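Local coordinates for protein multicopper oxidase (Pseudomonas thermotolerans, PDB 6VOW) that probably couples the one-electron oxidation of phenolic or similar substrates to the reduction of oxygen to water, as a laccase-like multicopper oxidase, at residues K398-D403 with R424-A429; R206-L211 with L290-S295; T37-L42 with W78-F83. All coordinates share one frame; numbering follows the deposited sequence. Where two conformers were deposited one is given.

Interaction 1: residues K398-D403 with R424-A429; sequences KVLSSD and RVALVA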
ATOM      1  N   LYS A 398      10.983   3.142 -10.912  1.00 41.65           N
ATOM      2  CA  LYS A 398      12.144   3.604 -10.171  1.00 45.38           C
ATOM      3  C   LYS A 398      12.092   5.102 -10.077  1.00 44.68           C
ATOM      4  O   LYS A 398      11.976   5.787 -11.083  1.00 51.94           O
ATOM      5  CB  LYS A 398      13.426   3.215 -10.935  1.00 49.39           C
ATOM      6  CG  LYS A 398      14.698   3.462 -10.159  1.00 53.67           C
ATOM      7  CD  LYS A 398      15.903   2.902 -10.823  1.00 59.25           C
ATOM      8  CE  LYS A 398      16.959   2.581  -9.785  1.00 64.61           C
ATOM      9  NZ  LYS A 398      18.141   1.992 -10.498  1.00 78.41           N
ATOM     10  N   VAL A 399      12.188   5.621  -8.884  1.00 50.69           N
ATOM     11  CA  VAL A 399      12.094   7.054  -8.628  1.00 47.92           C
ATOM     12  C   VAL A 399      13.431   7.660  -8.892  1.00 50.40           C
ATOM     13  O   VAL A 399      14.457   7.256  -8.291  1.00 46.26           O
ATOM     14  CB  VAL A 399      11.748   7.304  -7.165  1.00 45.89           C
ATOM     15  CG1 VAL A 399      11.567   8.792  -6.884  1.00 52.97           C
ATOM     16  CG2 VAL A 399      10.485   6.561  -6.826  1.00 47.21           C
ATOM     17  N   LEU A 400      13.447   8.641  -9.786  1.00 48.48           N
ATOM     18  CA  LEU A 400      14.741   9.112 -10.238  1.00 50.66           C
ATOM     19  C   LEU A 400      15.132  10.328  -9.405  1.00 57.32           C
ATOM     20  O   LEU A 400      16.131  10.302  -8.613  1.00 55.05           O
ATOM     21  CB  LEU A 400      14.683   9.439 -11.717  1.00 49.04           C
ATOM     22  CG  LEU A 400      15.109   8.480 -12.778  1.00 49.43           C
ATOM     23  CD1 LEU A 400      14.569   7.090 -12.499  1.00 59.96           C
ATOM     24  CD2 LEU A 400      14.694   9.009 -14.135  1.00 51.29           C
ATOM     25  N   SER A 401      14.303  11.364  -9.568  1.00 65.56           N
ATOM     26  CA  SER A 401      14.582  12.718  -9.045  1.00 63.03           C
ATOM     27  C   SER A 401      13.295  13.419  -8.640  1.00 64.03           C
ATOM     28  O   SER A 401      12.180  12.994  -9.014  1.00 56.29           O
ATOM     29  CB  SER A 401      15.311  13.560 -10.107  1.00 57.93           C
ATOM     30  OG  SER A 401      14.622  13.558 -11.346  1.00 53.89           O
ATOM     31  N   SER A 402      13.468  14.499  -7.877  1.00 53.61           N
ATOM     32  CA  SER A 402      12.339  15.404  -7.596  1.00 58.08           C
ATOM     33  C   SER A 402      12.752  16.854  -7.658  1.00 61.59           C
ATOM     34  O   SER A 402      13.919  17.144  -7.557  1.00 53.95           O
ATOM     35  CB  SER A 402      11.736  15.085  -6.259  1.00 63.90           C
ATOM     36  OG  SER A 402      10.673  15.954  -6.027  1.00 65.75           O
ATOM     37  N   ASP A 403      11.794  17.748  -7.873  1.00 87.49           N
ATOM     38  CA  ASP A 403      11.962  19.200  -7.622  1.00 82.43           C
ATOM     39  C   ASP A 403      12.448  19.467  -6.222  1.00 72.00           C
ATOM     40  O   ASP A 403      13.304  20.307  -5.986  1.00 66.41           O
ATOM     41  CB  ASP A 403      10.593  19.891  -7.626  1.00 76.31           C
ATOM     42  CG  ASP A 403      10.198  20.466  -8.954  1.00 93.55           C
ATOM     43  OD1 ASP A 403      11.108  20.753  -9.780  1.00 99.10           O
ATOM     44  OD2 ASP A 403       8.949  20.666  -9.129  1.00 85.85           O
ATOM     45  N   ARG A 424      10.441  12.747 -11.319  1.00 43.19           N
ATOM     46  CA  ARG A 424      10.705  11.969 -12.493  1.00 46.94           C
ATOM     47  C   ARG A 424      10.889  10.530 -12.032  1.00 45.70           C
ATOM     48  O   ARG A 424      11.532  10.234 -11.016  1.00 43.81           O
ATOM     49  CB  ARG A 424      11.913  12.539 -13.208  1.00 53.70           C
ATOM     50  CG  ARG A 424      11.598  13.858 -13.887  1.00 62.20           C
ATOM     51  CD  ARG A 424      12.819  14.587 -14.377  1.00 69.73           C
ATOM     52  NE  ARG A 424      13.472  13.879 -15.468  1.00 74.82           N
ATOM     53  CZ  ARG A 424      14.605  13.180 -15.373  1.00 73.58           C
ATOM     54  NH1 ARG A 424      15.257  13.049 -14.216  1.00 81.54           N
ATOM     55  NH2 ARG A 424      15.106  12.601 -16.465  1.00 63.87           N
ATOM     56  N   VAL A 425      10.249   9.662 -12.783  1.00 50.71           N
ATOM     57  CA  VAL A 425      10.022   8.293 -12.418  1.00 49.75           C
ATOM     58  C   VAL A 425      10.207   7.489 -13.725  1.00 51.10           C
ATOM     59  O   VAL A 425       9.802   7.944 -14.797  1.00 50.54           O
ATOM     60  CB  VAL A 425       8.593   8.234 -11.806  1.00 56.57           C
ATOM     61  CG1 VAL A 425       7.787   7.060 -12.269  1.00 57.04           C
ATOM     62  CG2 VAL A 425       8.648   8.217 -10.311  1.00 50.36           C
ATOM     63  N   ALA A 426      10.809   6.306 -13.639  1.00 42.06           N
ATOM     64  CA  ALA A 426      11.112   5.501 -14.801  1.00 47.39           C
ATOM     65  C   ALA A 426      10.769   4.011 -14.632  1.00 48.56           C
ATOM     66  O   ALA A 426      10.919   3.436 -13.564  1.00 47.06           O
ATOM     67  CB  ALA A 426      12.587   5.674 -15.116  1.00 47.25           C
ATOM     68  N   LEU A 427      10.317   3.413 -15.729  1.00 51.23           N
ATOM     69  CA  LEU A 427       9.802   2.074 -15.748  1.00 46.83           C
ATOM     70  C   LEU A 427      10.132   1.404 -17.028  1.00 54.10           C
ATOM     71  O   LEU A 427      10.375   2.073 -18.033  1.00 53.75           O
ATOM     72  CB  LEU A 427       8.284   2.103 -15.642  1.00 46.31           C
ATOM     73  CG  LEU A 427       7.523   2.951 -16.666  1.00 53.63           C
ATOM     74  CD1 LEU A 427       6.824   2.052 -17.612  1.00 69.76           C
ATOM     75  CD2 LEU A 427       6.457   3.880 -16.056  1.00 67.02           C
ATOM     76  N   VAL A 428      10.116   0.064 -16.985  1.00 54.39           N
ATOM     77  CA  VAL A 428      10.002  -0.785 -18.155  1.00 44.31           C
ATOM     78  C   VAL A 428       8.566  -1.223 -18.270  1.00 45.87           C
ATOM     79  O   VAL A 428       7.986  -1.637 -17.298  1.00 44.51           O
ATOM     80  CB  VAL A 428      10.945  -2.006 -18.064  1.00 59.49           C
ATOM     81  CG1 VAL A 428      10.853  -2.894 -19.355  1.00 52.83           C
ATOM     82  CG2 VAL A 428      12.386  -1.494 -17.744  1.00 54.41           C
ATOM     83  N   ALA A 429       7.992  -1.092 -19.477  1.00 51.03           N
ATOM     84  CA  ALA A 429       6.592  -1.430 -19.734  1.00 48.29           C
ATOM     85  C   ALA A 429       6.574  -2.926 -19.997  1.00 54.33           C
ATOM     86  O   ALA A 429       6.426  -3.395 -21.101  1.00 58.51           O
ATOM     87  CB  ALA A 429       6.040  -0.609 -20.868  1.00 58.21           C
TER
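L400 and S401 both face R424, a classic beta bulge in the antiparallel pairing of 398-403 with 424-429. R424 O accepts from L400 N at 2.8 Å, while its second bond, from S401 N, is weak; S401 O closes the ring by taking R424 N. Beyond the bulge, K398 and A426 form a regular hydrogen-bonded pair, with K398 N reaching A426 O in a nearly straight bond (2.7 Å, 177° at the hydrogen). The bulge turns the CB of L400 toward the partner strand, and L400 CD1 settles on A426 CB at 3.6 Å, the closest apolar contact between the segments. On the face carrying V399 and V425, the two CG2 methyls are less intimate, 4.3 Å apart, although both residues are buried.

The end at S401 and R424 is partly exposed to solvent and relies on polar contacts. S401 holds OG between its backbone N and carbonyl carbon (chi1 52°), beside the bent R424 side chain, and R424 NH1 donates to S401 OG at 3.0 Å, with OG at the edge of the guanidinium plane. K398 instead runs extended away to a salt bridge with E316. Strand 422-428 is flanked on its other side by 375-382, where I377 touches L400, whereas 397-402 continues the sheet to edge strand 410-412, with Y410 and T412 against V399.

Interaction 2: residues R206-L211 with L290-S295; sequences RPNPTL and LATLKS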
ATOM      1  N   ARG A 206      -6.273  -1.868  16.603  1.00 51.33           N
ATOM      2  CA  ARG A 206      -6.252  -1.457  17.978  1.00 47.09           C
ATOM      3  C   ARG A 206      -5.703  -0.019  18.066  1.00 43.10           C
ATOM      4  O   ARG A 206      -4.648   0.233  17.461  1.00 43.81           O
ATOM      5  CB  ARG A 206      -5.336  -2.407  18.724  1.00 49.79           C
ATOM      6  CG  ARG A 206      -5.720  -3.878  18.654  1.00 63.63           C
ATOM      7  CD  ARG A 206      -6.729  -4.303  19.717  1.00 78.80           C
ATOM      8  NE  ARG A 206      -6.198  -4.165  21.071  1.00 90.95           N
ATOM      9  CZ  ARG A 206      -5.456  -5.053  21.742  1.00 87.20           C
ATOM     10  NH1 ARG A 206      -5.102  -6.253  21.226  1.00109.25           N
ATOM     11  NH2 ARG A 206      -5.050  -4.706  22.975  1.00 68.97           N
ATOM     12  N   PRO A 207      -6.419   0.917  18.774  1.00 54.84           N
ATOM     13  CA  PRO A 207      -5.858   2.262  18.938  1.00 54.25           C
ATOM     14  C   PRO A 207      -4.704   2.145  19.912  1.00 52.38           C
ATOM     15  O   PRO A 207      -4.837   1.679  21.050  1.00 48.36           O
ATOM     16  CB  PRO A 207      -7.024   3.087  19.503  1.00 56.81           C
ATOM     17  CG  PRO A 207      -7.905   2.087  20.180  1.00 51.55           C
ATOM     18  CD  PRO A 207      -7.762   0.820  19.404  1.00 51.81           C
ATOM     19  N   ASN A 208      -3.554   2.453  19.369  1.00 51.16           N
ATOM     20  CA  ASN A 208      -2.351   2.641  20.101  1.00 51.48           C
ATOM     21  C   ASN A 208      -1.963   1.447  20.972  1.00 47.86           C
ATOM     22  O   ASN A 208      -1.915   1.569  22.199  1.00 52.98           O
ATOM     23  CB  ASN A 208      -2.447   3.932  20.924  1.00 59.41           C
ATOM     24  CG  ASN A 208      -1.167   4.241  21.637  1.00 57.97           C
ATOM     25  OD1 ASN A 208      -0.085   4.079  21.080  1.00 65.56           O
ATOM     26  ND2 ASN A 208      -1.270   4.640  22.894  1.00 53.70           N
ATOM     27  N   PRO A 209      -1.685   0.298  20.347  1.00 40.96           N
ATOM     28  CA  PRO A 209      -1.348  -0.893  21.124  1.00 41.50           C
ATOM     29  C   PRO A 209       0.101  -0.863  21.613  1.00 44.93           C
ATOM     30  O   PRO A 209       0.926  -0.072  21.151  1.00 53.02           O
ATOM     31  CB  PRO A 209      -1.586  -2.009  20.137  1.00 39.82           C
ATOM     32  CG  PRO A 209      -1.131  -1.428  18.855  1.00 43.50           C
ATOM     33  CD  PRO A 209      -1.599   0.023  18.914  1.00 46.11           C
ATOM     34  N   THR A 210       0.376  -1.691  22.612  1.00 55.32           N
ATOM     35  CA  THR A 210       1.707  -1.923  23.117  1.00 53.87           C
ATOM     36  C   THR A 210       2.094  -3.243  22.479  1.00 52.47           C
ATOM     37  O   THR A 210       1.418  -4.250  22.668  1.00 52.39           O
ATOM     38  CB  THR A 210       1.730  -1.953  24.658  1.00 52.32           C
ATOM     39  OG1 THR A 210       0.986  -3.077  25.145  1.00 63.46           O
ATOM     40  CG2 THR A 210       1.091  -0.700  25.203  1.00 61.31           C
ATOM     41  N   LEU A 211       3.129  -3.224  21.662  1.00 50.27           N
ATOM     42  CA  LEU A 211       3.645  -4.448  21.044  1.00 53.02           C
ATOM     43  C   LEU A 211       4.931  -4.899  21.674  1.00 53.48           C
ATOM     44  O   LEU A 211       5.909  -4.140  21.732  1.00 54.75           O
ATOM     45  CB  LEU A 211       3.893  -4.192  19.586  1.00 53.35           C
ATOM     46  CG  LEU A 211       2.589  -3.585  19.035  1.00 52.03           C
ATOM     47  CD1 LEU A 211       2.981  -2.797  17.806  1.00 65.41           C
ATOM     48  CD2 LEU A 211       1.497  -4.643  18.766  1.00 43.91           C
ATOM     49  N   LEU A 290       1.195   6.015  17.715  1.00 41.24           N
ATOM     50  CA  LEU A 290       0.502   4.995  16.930  1.00 40.94           C
ATOM     51  C   LEU A 290       0.548   3.667  17.691  1.00 41.60           C
ATOM     52  O   LEU A 290      -0.396   2.896  17.725  1.00 39.27           O
ATOM     53  CB  LEU A 290       1.267   4.842  15.643  1.00 42.25           C
ATOM     54  CG  LEU A 290       1.157   6.010  14.666  1.00 42.43           C
ATOM     55  CD1 LEU A 290       2.086   5.841  13.437  1.00 46.05           C
ATOM     56  CD2 LEU A 290      -0.308   6.121  14.323  1.00 45.70           C
ATOM     57  N   ALA A 291       1.667   3.437  18.330  1.00 44.11           N
ATOM     58  CA  ALA A 291       1.950   2.210  19.022  1.00 44.03           C
ATOM     59  C   ALA A 291       3.143   2.470  19.886  1.00 40.44           C
ATOM     60  O   ALA A 291       3.956   3.329  19.617  1.00 44.99           O
ATOM     61  CB  ALA A 291       2.288   1.073  18.043  1.00 56.78           C
ATOM     62  N   THR A 292       3.231   1.634  20.886  1.00 39.89           N
ATOM     63  CA  THR A 292       4.297   1.516  21.787  1.00 50.55           C
ATOM     64  C   THR A 292       4.971   0.117  21.643  1.00 44.06           C
ATOM     65  O   THR A 292       4.308  -0.895  21.741  1.00 52.72           O
ATOM     66  CB  THR A 292       3.710   1.705  23.200  1.00 48.33           C
ATOM     67  OG1 THR A 292       3.115   2.998  23.278  1.00 58.45           O
ATOM     68  CG2 THR A 292       4.739   1.687  24.143  1.00 50.64           C
ATOM     69  N   LEU A 293       6.289   0.122  21.529  1.00 46.01           N
ATOM     70  CA  LEU A 293       7.118  -1.060  21.401  1.00 49.75           C
ATOM     71  C   LEU A 293       7.813  -1.221  22.706  1.00 46.94           C
ATOM     72  O   LEU A 293       8.669  -0.410  23.038  1.00 49.83           O
ATOM     73  CB  LEU A 293       8.176  -0.849  20.326  1.00 50.49           C
ATOM     74  CG  LEU A 293       7.640  -0.495  18.961  1.00 51.27           C
ATOM     75  CD1 LEU A 293       8.855  -0.439  18.078  1.00 60.43           C
ATOM     76  CD2 LEU A 293       6.638  -1.486  18.433  1.00 56.29           C
ATOM     77  N   LYS A 294       7.384  -2.228  23.461  1.00 55.80           N
ATOM     78  CA  LYS A 294       7.935  -2.546  24.760  1.00 51.54           C
ATOM     79  C   LYS A 294       8.953  -3.591  24.524  1.00 45.29           C
ATOM     80  O   LYS A 294       8.628  -4.661  24.027  1.00 51.83           O
ATOM     81  CB  LYS A 294       6.859  -3.092  25.728  1.00 54.96           C
ATOM     82  CG  LYS A 294       7.363  -3.369  27.143  1.00 55.53           C
ATOM     83  CD  LYS A 294       6.228  -3.431  28.193  1.00 76.01           C
ATOM     84  CE  LYS A 294       5.675  -4.856  28.420  1.00 74.29           C
ATOM     85  NZ  LYS A 294       4.202  -4.900  28.702  1.00 78.78           N
ATOM     86  N   SER A 295      10.188  -3.267  24.882  1.00 57.58           N
ATOM     87  CA  SER A 295      11.276  -4.208  24.858  1.00 52.57           C
ATOM     88  C   SER A 295      11.074  -5.215  25.958  1.00 50.95           C
ATOM     89  O   SER A 295      11.097  -4.855  27.125  1.00 56.22           O
ATOM     90  CB  SER A 295      12.568  -3.473  25.158  1.00 47.36           C
ATOM     91  OG  SER A 295      13.638  -4.387  25.121  1.00 63.27           O
TER
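L211 and L293 meet as a parallel pair where strand 210-214 joins strand 288-296, and the L211 side chain can be traced outward atom by atom. L211 CB stands 4.0 Å from L293 CD2 and also lies near T292 O, the acceptor of its own backbone NH. With CG set beside the backbone N and opposite the carbonyl carbon (chi1 -52°), the branch leans back along the partner strand, CG still passing T292 O. At the tip, L211 CD1 touches two methyls, L293 CD2 and A291 CB, each 3.9 Å away.

Three backbone bonds carry the pairing in the alternating pattern of parallel strands. T292 N donates almost straight to P209 O at 2.9 Å, T292 O takes L211 N, and L211 O takes K294 N. On the other face, T210 and T292 lie side by side and point the same way, T210 CG2 being 4.1 Å from T292 CB.

Before the strand proper, the contact continues without conventional bonds: N208 CA directs its hydrogen at L290 O (3.1 Å), and P209 CD rests on the same oxygen. N208 itself has a positive phi, and the chain swings through it into the strand.

Strand 210-214 is outermost in its sheet within this chain, with 288-296 between it and 280-285; L290 and A291 both face L283 in a classic bulge. Beneath the leucine face, L167 and L169 of strand 165-174 receive L211, while P209 touches V203 of strand 200-203.

Interaction 3: residues T37-L42 with W78-F83; sequences THDYEL and WLRVRF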
ATOM      1  N   THR A  37       2.830 -23.682  -4.235  1.00 37.30           N
ATOM      2  CA  THR A  37       1.529 -23.009  -4.224  1.00 38.68           C
ATOM      3  C   THR A  37       1.042 -22.825  -2.767  1.00 37.64           C
ATOM      4  O   THR A  37       0.963 -23.753  -2.008  1.00 40.32           O
ATOM      5  CB  THR A  37       0.517 -23.809  -5.052  1.00 36.43           C
ATOM      6  OG1 THR A  37       0.998 -23.918  -6.358  1.00 37.54           O
ATOM      7  CG2 THR A  37      -0.781 -23.111  -5.185  1.00 41.98           C
ATOM      8  N   HIS A  38       0.756 -21.580  -2.404  1.00 35.02           N
ATOM      9  CA  HIS A  38       0.233 -21.188  -1.115  1.00 34.64           C
ATOM     10  C   HIS A  38      -1.231 -20.969  -1.346  1.00 38.51           C
ATOM     11  O   HIS A  38      -1.613 -20.024  -2.045  1.00 40.93           O
ATOM     12  CB  HIS A  38       0.898 -19.892  -0.685  1.00 37.36           C
ATOM     13  CG  HIS A  38       2.373 -19.945  -0.691  1.00 36.74           C
ATOM     14  ND1 HIS A  38       3.086 -19.887   0.468  1.00 39.01           N
ATOM     15  CD2 HIS A  38       3.284 -20.077  -1.689  1.00 43.52           C
ATOM     16  CE1 HIS A  38       4.373 -19.971   0.197  1.00 43.46           C
ATOM     17  NE2 HIS A  38       4.521 -20.109  -1.099  1.00 41.42           N
ATOM     18  N   ASP A  39      -2.042 -21.945  -0.932  1.00 35.56           N
ATOM     19  CA  ASP A  39      -3.520 -21.876  -0.966  1.00 41.12           C
ATOM     20  C   ASP A  39      -4.178 -21.205   0.243  1.00 40.78           C
ATOM     21  O   ASP A  39      -3.890 -21.495   1.433  1.00 36.12           O
ATOM     22  CB  ASP A  39      -4.210 -23.257  -1.187  1.00 40.76           C
ATOM     23  CG  ASP A  39      -4.133 -23.678  -2.604  1.00 48.67           C
ATOM     24  OD1 ASP A  39      -4.905 -23.133  -3.376  1.00 63.39           O
ATOM     25  OD2 ASP A  39      -3.277 -24.456  -3.026  1.00 51.01           O
ATOM     26  N   TYR A  40      -5.072 -20.290  -0.125  1.00 42.50           N
ATOM     27  CA  TYR A  40      -5.879 -19.548   0.791  1.00 46.66           C
ATOM     28  C   TYR A  40      -7.309 -19.503   0.235  1.00 41.52           C
ATOM     29  O   TYR A  40      -7.508 -19.450  -0.989  1.00 41.87           O
ATOM     30  CB  TYR A  40      -5.346 -18.125   0.919  1.00 48.66           C
ATOM     31  CG  TYR A  40      -4.068 -17.942   1.669  1.00 36.39           C
ATOM     32  CD1 TYR A  40      -4.063 -17.925   3.031  1.00 45.62           C
ATOM     33  CD2 TYR A  40      -2.864 -17.815   1.019  1.00 37.20           C
ATOM     34  CE1 TYR A  40      -2.906 -17.730   3.740  1.00 43.46           C
ATOM     35  CE2 TYR A  40      -1.712 -17.628   1.712  1.00 34.77           C
ATOM     36  CZ  TYR A  40      -1.754 -17.628   3.082  1.00 36.32           C
ATOM     37  OH  TYR A  40      -0.660 -17.415   3.820  1.00 38.21           O
ATOM     38  N   GLU A  41      -8.270 -19.649   1.145  1.00 47.71           N
ATOM     39  CA  GLU A  41      -9.687 -19.324   0.934  1.00 50.83           C
ATOM     40  C   GLU A  41      -9.901 -18.028   1.701  1.00 56.95           C
ATOM     41  O   GLU A  41      -9.767 -18.031   2.956  1.00 53.75           O
ATOM     42  CB  GLU A  41     -10.595 -20.398   1.532  1.00 51.55           C
ATOM     43  CG  GLU A  41     -12.055 -20.131   1.226  1.00 58.16           C
ATOM     44  CD  GLU A  41     -13.059 -21.044   1.900  1.00 61.36           C
ATOM     45  OE1 GLU A  41     -13.113 -21.172   3.131  1.00 70.76           O
ATOM     46  OE2 GLU A  41     -13.857 -21.598   1.174  1.00 59.57           O
ATOM     47  N   LEU A  42     -10.216 -16.947   0.969  1.00 52.02           N
ATOM     48  CA  LEU A  42     -10.359 -15.624   1.572  1.00 41.30           C
ATOM     49  C   LEU A  42     -11.789 -15.154   1.387  1.00 40.76           C
ATOM     50  O   LEU A  42     -12.247 -15.004   0.255  1.00 44.33           O
ATOM     51  CB  LEU A  42      -9.422 -14.601   0.963  1.00 39.06           C
ATOM     52  CG  LEU A  42      -9.353 -13.276   1.747  1.00 42.44           C
ATOM     53  CD1 LEU A  42      -8.978 -13.507   3.206  1.00 54.01           C
ATOM     54  CD2 LEU A  42      -8.384 -12.293   1.161  1.00 43.51           C
ATOM     55  N   TRP A  78       3.642 -19.684  -6.119  1.00 37.93           N
ATOM     56  CA  TRP A  78       2.267 -19.342  -6.571  1.00 36.10           C
ATOM     57  C   TRP A  78       1.476 -19.042  -5.394  1.00 38.02           C
ATOM     58  O   TRP A  78       1.565 -19.770  -4.398  1.00 36.76           O
ATOM     59  CB  TRP A  78       1.534 -20.458  -7.327  1.00 38.86           C
ATOM     60  CG  TRP A  78       2.040 -20.722  -8.697  1.00 44.45           C
ATOM     61  CD1 TRP A  78       2.989 -21.611  -9.011  1.00 51.68           C
ATOM     62  CD2 TRP A  78       1.628 -20.145  -9.925  1.00 49.52           C
ATOM     63  NE1 TRP A  78       3.252 -21.595 -10.333  1.00 54.98           N
ATOM     64  CE2 TRP A  78       2.404 -20.727 -10.935  1.00 61.62           C
ATOM     65  CE3 TRP A  78       0.693 -19.183 -10.281  1.00 45.42           C
ATOM     66  CZ2 TRP A  78       2.273 -20.377 -12.273  1.00 69.67           C
ATOM     67  CZ3 TRP A  78       0.566 -18.850 -11.572  1.00 43.03           C
ATOM     68  CH2 TRP A  78       1.340 -19.433 -12.567  1.00 59.05           C
ATOM     69  N   LEU A  79       0.713 -17.931  -5.500  1.00 35.80           N
ATOM     70  CA  LEU A  79      -0.220 -17.532  -4.486  1.00 41.13           C
ATOM     71  C   LEU A  79      -1.527 -17.875  -5.100  1.00 39.03           C
ATOM     72  O   LEU A  79      -1.751 -17.392  -6.199  1.00 38.47           O
ATOM     73  CB  LEU A  79      -0.156 -15.993  -4.226  1.00 42.82           C
ATOM     74  CG  LEU A  79      -1.191 -15.520  -3.225  1.00 38.41           C
ATOM     75  CD1 LEU A  79      -1.122 -16.377  -2.037  1.00 43.72           C
ATOM     76  CD2 LEU A  79      -0.895 -14.107  -2.784  1.00 45.85           C
ATOM     77  N   ARG A  80      -2.371 -18.645  -4.401  0.50 38.83           N
ATOM     78  CA  ARG A  80      -3.694 -19.065  -4.927  0.50 38.45           C
ATOM     79  C   ARG A  80      -4.712 -18.739  -3.896  0.50 37.65           C
ATOM     80  O   ARG A  80      -4.651 -19.225  -2.749  0.50 32.51           O
ATOM     81  CB  ARG A  80      -3.720 -20.568  -5.225  0.50 44.08           C
ATOM     82  CG  ARG A  80      -4.953 -21.067  -5.983  0.50 48.42           C
ATOM     83  CD  ARG A  80      -4.697 -22.372  -6.750  0.50 47.69           C
ATOM     84  NE  ARG A  80      -4.378 -23.481  -5.845  0.50 44.17           N
ATOM     85  CZ  ARG A  80      -3.926 -24.654  -6.261  0.50 38.28           C
ATOM     86  NH1 ARG A  80      -3.737 -24.861  -7.520  0.50 35.11           N
ATOM     87  NH2 ARG A  80      -3.647 -25.599  -5.409  0.50 32.89           N
ATOM     88  N   VAL A  81      -5.622 -17.846  -4.263  1.00 40.47           N
ATOM     89  CA  VAL A  81      -6.602 -17.376  -3.295  1.00 39.02           C
ATOM     90  C   VAL A  81      -7.957 -17.531  -3.920  1.00 43.12           C
ATOM     91  O   VAL A  81      -8.259 -16.914  -4.931  1.00 47.39           O
ATOM     92  CB  VAL A  81      -6.428 -15.914  -2.918  1.00 43.39           C
ATOM     93  CG1 VAL A  81      -7.544 -15.573  -1.910  1.00 47.22           C
ATOM     94  CG2 VAL A  81      -5.030 -15.699  -2.349  1.00 35.48           C
ATOM     95  N   ARG A  82      -8.732 -18.401  -3.298  1.00 41.67           N
ATOM     96  CA  ARG A  82     -10.146 -18.596  -3.577  1.00 45.73           C
ATOM     97  C   ARG A  82     -10.858 -17.479  -2.825  1.00 41.31           C
ATOM     98  O   ARG A  82     -11.061 -17.560  -1.613  1.00 34.76           O
ATOM     99  CB  ARG A  82     -10.538 -20.012  -3.124  1.00 46.32           C
ATOM    100  CG  ARG A  82     -12.008 -20.329  -3.004  1.00 54.04           C
ATOM    101  CD  ARG A  82     -12.657 -20.309  -4.324  1.00 67.36           C
ATOM    102  NE  ARG A  82     -12.292 -21.430  -5.219  1.00 74.56           N
ATOM    103  CZ  ARG A  82     -12.862 -22.624  -5.229  1.00 72.59           C
ATOM    104  NH1 ARG A  82     -13.779 -22.978  -4.332  1.00 76.20           N
ATOM    105  NH2 ARG A  82     -12.468 -23.484  -6.136  1.00 69.08           N
ATOM    106  N   PHE A  83     -11.145 -16.389  -3.575  1.00 38.29           N
ATOM    107  CA  PHE A  83     -11.838 -15.311  -3.013  1.00 41.15           C
ATOM    108  C   PHE A  83     -13.374 -15.461  -3.137  1.00 41.46           C
ATOM    109  O   PHE A  83     -13.925 -15.650  -4.173  1.00 41.51           O
ATOM    110  CB  PHE A  83     -11.404 -13.981  -3.566  1.00 41.44           C
ATOM    111  CG  PHE A  83     -12.326 -12.902  -3.148  1.00 38.22           C
ATOM    112  CD1 PHE A  83     -12.482 -12.601  -1.783  1.00 51.22           C
ATOM    113  CD2 PHE A  83     -13.030 -12.196  -4.058  1.00 38.59           C
ATOM    114  CE1 PHE A  83     -13.340 -11.556  -1.379  1.00 52.51           C
ATOM    115  CE2 PHE A  83     -13.912 -11.153  -3.660  1.00 37.41           C
ATOM    116  CZ  PHE A  83     -14.049 -10.849  -2.341  1.00 42.54           C
TER
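Five backbone hydrogen bonds zip T37-L42 to W78-F83 in uninterrupted parallel register, T37 opposite W78 through to L42 opposite F83. H38 and Y40 each bond through both N and O, to W78 and R80 and to R80 and R82 respectively, and L42 N donates to R82 O at 2.8 Å. CA-H...O contacts fill in between these bonds, such as V81 CA to Y40 O at 3.2 Å.

Apolar contacts gather on the face of H38, Y40, L42, L79, V81 and F83. L79 CD1 comes to the edge of the Y40 ring, 3.8 Å from Y40 CD2, while V81 divides its methyls: CG2 touches Y40 CB, and V81 CG1, anti to its backbone N (chi1 179°), meets L42 CB at 3.6 Å. The polar ends on this face have partners in the neighbouring sheet or turn, Y40 OH bonding R72 N and H38 NE2 bonding D77.

The reverse face, with T37, D39, E41, W78, R80 and R82, carries the charged side chains. In the conformer described for R80, one of two deposited, NE and NH2 grip D39 side-on, one nitrogen to each oxygen, with the carboxylate and guanidinium planes 32° apart. R80 NH2 lies 2.7 Å from D39 OD2; the still shorter spacing of R80 NE and D39 OD1 is doubtful as a precise length. T37 CG2 sits over the centre of the same guanidinium face. R82 turns away to a salt bridge with D122 and a cation-pi contact with Y120.

The two faces thus differ in chemistry: L79 and V81 pack on strand 71-74 of the second sheet, as in a cupredoxin-like sandwich, and L42 and F83 on Y62 and I93, while the other face is largely polar. Its D39-R80 salt bridge lies on the exposed surface, where solvent probably weakens it, and the second arginine conformer is consistent with some mobility of R80.

From the N terminus, interaction 3 comes first, pairing strand 37-49 with 78-85 and closing a loop of 35 residues. Interaction 2 follows, its 78 intervening residues forming much of the middle sheets before 288-296 returns beside 210-214. Interaction 1 closes last, a shorter excursion of 20 residues. The three lie in series, none nested or crossed, and do not touch; their centres are 31 to 35 Å apart, interactions 1 and 2 on opposite sides of the chain's centre. Each ties strands within a separate sheet, consistent with the three cupredoxin-like domains of laccases, whose first and last here supply the histidines around the Cu-O-Cu linkage.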